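Local coordinates for paenibacillus xanthan lyase (Paenibacillus, PDB 6F2P), which cleaves xanthan as a polysaccharide lyase of family 8, probably by beta-elimination, and carries several bound calcium ions, at residues A[171-176]-A[230-235]; A[240-245]-A[303-308]. All blocks are in the same frame, centred on the assembly; numbering follows the deposited sequence.

Contact 1 of 2, residues A[171-176]-A[230-235]; sequences RLWESQ and GSELLS. With CA (calcium ion), chain F.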
# COMPACT_ATOMS: atom_id res chain seq x y z
N ARG A 171 11.79 1.32 24.36
CA ARG A 171 12.35 0.00 24.60
C ARG A 171 13.80 -0.02 24.16
O ARG A 171 14.65 -0.61 24.84
CB ARG A 171 11.57 -1.05 23.84
CG ARG A 171 12.11 -2.45 24.04
CD ARG A 171 11.21 -3.50 23.42
NE ARG A 171 11.65 -4.82 23.83
CZ ARG A 171 11.14 -5.49 24.85
NH1 ARG A 171 11.62 -6.68 25.17
NH2 ARG A 171 10.14 -4.96 25.56
N LEU A 172 14.08 0.62 23.04
CA LEU A 172 15.44 0.74 22.54
C LEU A 172 16.30 1.45 23.57
O LEU A 172 17.38 0.97 23.94
CB LEU A 172 15.46 1.52 21.23
CG LEU A 172 16.85 1.90 20.73
CD1 LEU A 172 17.70 0.65 20.54
CD2 LEU A 172 16.73 2.65 19.42
N TRP A 173 15.82 2.59 24.04
CA TRP A 173 16.56 3.39 25.00
C TRP A 173 16.74 2.67 26.31
O TRP A 173 17.79 2.80 26.95
CB TRP A 173 15.87 4.72 25.22
CG TRP A 173 15.83 5.52 23.98
CD1 TRP A 173 16.76 5.53 22.98
CD2 TRP A 173 14.79 6.41 23.57
NE1 TRP A 173 16.38 6.38 21.98
CE2 TRP A 173 15.17 6.94 22.32
CE3 TRP A 173 13.58 6.83 24.14
CZ2 TRP A 173 14.38 7.87 21.63
CZ3 TRP A 173 12.79 7.75 23.45
CH2 TRP A 173 13.20 8.26 22.21
N GLU A 174 15.72 1.93 26.73
CA GLU A 174 15.86 1.05 27.88
C GLU A 174 17.07 0.16 27.65
O GLU A 174 17.95 0.04 28.52
CB GLU A 174 14.62 0.17 28.05
CG GLU A 174 13.44 0.81 28.73
CD GLU A 174 12.25 -0.13 28.83
OE1 GLU A 174 11.84 -0.67 27.78
OE2 GLU A 174 11.73 -0.33 29.94
N SER A 175 17.13 -0.42 26.46
CA SER A 175 18.14 -1.41 26.12
C SER A 175 19.52 -0.79 26.08
O SER A 175 20.45 -1.36 26.63
CB SER A 175 17.83 -2.10 24.78
OG SER A 175 16.53 -2.65 24.80
N GLN A 176 19.66 0.37 25.42
CA GLN A 176 20.94 1.09 25.43
C GLN A 176 21.41 1.41 26.85
O GLN A 176 22.56 1.17 27.20
CB GLN A 176 20.87 2.38 24.61
CG GLN A 176 20.79 2.17 23.11
CD GLN A 176 20.57 3.47 22.34
OE1 GLN A 176 21.33 3.80 21.42
NE2 GLN A 176 19.52 4.21 22.70
N GLY A 230 11.42 5.77 13.06
CA GLY A 230 12.18 4.68 12.47
C GLY A 230 13.64 5.04 12.39
O GLY A 230 14.53 4.21 12.57
N SER A 231 13.88 6.31 12.10
CA SER A 231 15.22 6.85 12.05
C SER A 231 15.94 6.65 13.40
O SER A 231 17.07 6.17 13.43
CB SER A 231 15.13 8.33 11.68
OG SER A 231 16.38 8.80 11.23
N GLU A 232 15.28 7.00 14.50
CA GLU A 232 15.91 6.82 15.80
C GLU A 232 16.07 5.35 16.21
O GLU A 232 17.05 5.01 16.88
CB GLU A 232 15.32 7.73 16.90
CG GLU A 232 13.97 7.35 17.48
CD GLU A 232 13.19 8.57 18.01
OE1 GLU A 232 12.90 9.51 17.22
OE2 GLU A 232 12.85 8.60 19.21
N LEU A 233 15.15 4.48 15.81
CA LEU A 233 15.34 3.05 16.04
C LEU A 233 16.58 2.57 15.29
O LEU A 233 17.46 1.95 15.88
CB LEU A 233 14.14 2.24 15.58
CG LEU A 233 12.83 2.27 16.36
CD1 LEU A 233 11.85 1.31 15.71
CD2 LEU A 233 13.03 1.90 17.81
N LEU A 234 16.64 2.87 14.00
CA LEU A 234 17.80 2.51 13.18
C LEU A 234 19.11 2.94 13.85
O LEU A 234 20.08 2.18 13.87
CB LEU A 234 17.71 3.15 11.79
CG LEU A 234 18.93 2.92 10.89
CD1 LEU A 234 19.07 1.46 10.45
CD2 LEU A 234 18.91 3.82 9.69
N SER A 235 19.12 4.14 14.40
CA SER A 235 20.33 4.68 15.01
C SER A 235 20.78 3.87 16.21
O SER A 235 21.90 3.36 16.24
CB SER A 235 20.11 6.13 15.43
OG SER A 235 21.36 6.75 15.66
CA CA F . 12.53 0.03 32.26
O HOH W 1 12.23 -1.39 34.25
O HOH W 2 11.76 2.27 31.32
O HOH W 3 12.25 1.53 34.20
O HOH W 4 10.27 -0.03 32.75

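Contact 2 of 2, residues A[240-245]-A[303-308]; sequences LIFILN and IIRLSQ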
# COMPACT_ATOMS: atom_id res chain seq x y z
N LEU A 240 24.06 -0.25 18.99
CA LEU A 240 24.15 -1.41 19.86
C LEU A 240 24.83 -2.59 19.18
O LEU A 240 25.67 -3.26 19.78
CB LEU A 240 22.78 -1.84 20.35
CG LEU A 240 22.49 -1.41 21.79
CD1 LEU A 240 21.26 -2.13 22.29
CD2 LEU A 240 23.68 -1.71 22.68
N ILE A 241 24.48 -2.83 17.92
CA ILE A 241 25.12 -3.89 17.16
C ILE A 241 26.62 -3.64 17.07
O ILE A 241 27.42 -4.55 17.31
CB ILE A 241 24.51 -4.04 15.76
CG1 ILE A 241 23.15 -4.72 15.85
CG2 ILE A 241 25.43 -4.83 14.85
CD1 ILE A 241 22.31 -4.51 14.61
N PHE A 242 27.00 -2.41 16.75
CA PHE A 242 28.41 -2.05 16.59
C PHE A 242 29.22 -2.23 17.87
O PHE A 242 30.32 -2.77 17.84
CB PHE A 242 28.54 -0.62 16.09
CG PHE A 242 29.95 -0.12 16.04
CD1 PHE A 242 30.75 -0.36 14.94
CD2 PHE A 242 30.48 0.62 17.10
CE1 PHE A 242 32.05 0.11 14.89
CE2 PHE A 242 31.79 1.09 17.05
CZ PHE A 242 32.57 0.84 15.95
N ILE A 243 28.68 -1.77 18.99
CA ILE A 243 29.37 -1.86 20.28
C ILE A 243 29.56 -3.32 20.70
O ILE A 243 30.67 -3.75 21.05
CB ILE A 243 28.61 -1.08 21.38
CG1 ILE A 243 28.50 0.39 21.02
CG2 ILE A 243 29.28 -1.23 22.75
CD1 ILE A 243 27.44 1.14 21.79
N LEU A 244 28.47 -4.07 20.65
CA LEU A 244 28.46 -5.43 21.15
C LEU A 244 29.15 -6.41 20.21
O LEU A 244 29.50 -7.52 20.60
CB LEU A 244 27.02 -5.88 21.39
CG LEU A 244 26.32 -5.03 22.45
CD1 LEU A 244 24.86 -5.45 22.57
CD2 LEU A 244 27.03 -5.18 23.77
N ASN A 245 29.35 -5.97 18.97
CA ASN A 245 29.83 -6.84 17.90
C ASN A 245 31.17 -7.49 18.20
O ASN A 245 32.14 -6.82 18.52
CB ASN A 245 29.93 -6.05 16.59
CG ASN A 245 30.52 -6.87 15.46
OD1 ASN A 245 31.52 -6.48 14.87
ND2 ASN A 245 29.89 -8.01 15.15
N ILE A 303 24.24 4.19 8.66
CA ILE A 303 24.65 3.34 7.55
C ILE A 303 26.15 3.04 7.63
O ILE A 303 26.59 1.91 7.39
CB ILE A 303 24.26 3.94 6.18
CG1 ILE A 303 22.74 3.91 6.02
CG2 ILE A 303 24.89 3.15 5.06
CD1 ILE A 303 22.23 4.61 4.77
N ILE A 304 26.92 4.07 7.98
CA ILE A 304 28.35 3.92 8.24
C ILE A 304 28.60 2.93 9.38
O ILE A 304 29.47 2.06 9.28
CB ILE A 304 28.98 5.28 8.58
CG1 ILE A 304 28.96 6.18 7.35
CG2 ILE A 304 30.39 5.10 9.10
CD1 ILE A 304 29.42 7.59 7.62
N ARG A 305 27.84 3.06 10.46
CA ARG A 305 27.94 2.12 11.57
C ARG A 305 27.58 0.72 11.14
O ARG A 305 28.22 -0.25 11.55
CB ARG A 305 27.05 2.56 12.73
CG ARG A 305 27.54 3.78 13.49
CD ARG A 305 28.66 3.42 14.44
NE ARG A 305 29.26 4.59 15.07
CZ ARG A 305 30.55 4.91 14.98
NH1 ARG A 305 31.39 4.14 14.30
NH2 ARG A 305 31.00 6.00 15.59
N LEU A 306 26.55 0.59 10.30
CA LEU A 306 26.14 -0.73 9.84
C LEU A 306 27.17 -1.37 8.90
O LEU A 306 27.34 -2.59 8.90
CB LEU A 306 24.75 -0.71 9.22
CG LEU A 306 23.64 -0.56 10.26
CD1 LEU A 306 22.30 -0.37 9.60
CD2 LEU A 306 23.61 -1.75 11.20
N SER A 307 27.87 -0.55 8.12
CA SER A 307 28.90 -1.08 7.22
C SER A 307 30.06 -1.69 8.00
O SER A 307 30.73 -2.60 7.53
CB SER A 307 29.41 0.02 6.29
OG SER A 307 30.18 0.96 7.00
N GLN A 308 30.28 -1.19 9.21
CA GLN A 308 31.35 -1.71 10.06
C GLN A 308 31.03 -3.10 10.62
O GLN A 308 31.92 -3.82 11.07
CB GLN A 308 31.68 -0.71 11.16
CG GLN A 308 32.24 0.62 10.61
CD GLN A 308 32.45 1.70 11.66
OE1 GLN A 308 31.56 2.01 12.45
NE2 GLN A 308 33.64 2.29 11.66

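Contact 1 of 2, residues A[171-176]-A[230-235]
Two nearly parallel helices of the alpha-helical domain of a family 8 polysaccharide lyase meet where Leu172 and Trp173 of 171-176 face Glu232 and Leu233 of 230-235. The segment axes run 10.4 Å apart at an angle of 21°, a spacing bridged by side chains. Leu172 reaches across: CG lies anti to the backbone N (chi1 171°), which carries CD2 onto the neighbouring backbone, 3.5 Å from Glu232 O and 3.7 Å from Leu233 CA. There it also meets Leu233 CD2 in an apolar contact of two methyl groups. Beside this buried pair, the six-membered end of the Trp173 indole turns its edge to the carboxylate of Glu232. OE2 lies near the ring plane, 3.0 Å from Trp173 CZ2, and therefore meets the C-H rim at CZ2 and CH2; the carboxylate is inclined 31° to the ring. Farther round helix 168-184, Glu174 points to a calcium ion and binds it through OE2 at 2.5 Å, together with four waters, Gln161 and Ser163. Ser175 OG adds a 2.8 Å hydrogen bond to Arg171 O, which also accepts the backbone N of Ser175 from the opposite face of its plane. Such near-parallel helix packing belongs to the predominantly alpha-helical N-terminal domain, which as in family 8 lyases probably forms an incomplete alpha/alpha toroid.

Contact 2 of 2, residues A[240-245]-A[303-308]
Phe242 of 240-245 presents one ring face to the guanidinium of Arg305, while Gln308, a turn farther along 303-308, approaches the same ring obliquely. In this cation-pi pair Arg305 CZ lies over the face, 4.7 Å from the ring centroid and 17° off the ring normal. The two planes are not stacked flat but inclined by 31°, and NH1 is the part that comes down on the ring, displaced toward its rim and 3.9 Å from Phe242 CZ. This placement depends on a bend in the arginine chain at chi2 (-78°), which folds the side chain back over the ring and brings CD near Phe242 CG. The amide plane of Gln308 lies closer to that of the ring, with OE1 3.1 Å from Phe242 CE1 and CB close to the same edge atoms, CD1 and CE1. Arg305 NH1 donates to Gln308 OE1 at 2.8 Å, in the carbonyl plane and on a lone pair; the oxygen in turn lies in the guanidinium plane, though the bond is bent at the hydrogen. The other amino group, NH2, has a salt bridge to Asp341, and Lys12 of helix 4-18 makes a second cation-pi contact with Phe242. Replacing the phenylalanine with an alanine would probably leave Arg305 and Lys12 without their shared aromatic partner and open a gap beside Gln308. With Asp341 and Gln308 gripping its two amino groups, Arg305 is probably restrained in rotation, and its positive charge is probably balanced in part by Asp341, with a long, weak ion pair to Asp239.

How the contacts relate
Helix 229-244 serves both contacts: its first half packs against helix 168-184 in contact 1, and its last turn against helix 292-307 in contact 2, with centres 13 Å apart. They also touch directly, Leu234 CD1 lying 3.8 Å from Leu306 CD1, and Leu240 packs on Ser175 and Gln176. Each is partly buried, but the mix differs. Contact 1 has a buried leucine pair at its heart and a partly exposed tryptophan and glutamate beside it, whereas contact 2 joins a buried arginine to a partly exposed ring and an exposed glutamine near the helix ends. The first thus divides between apolar packing and a ring edge against a carboxylate, while the second rests on cation-pi and polar contacts.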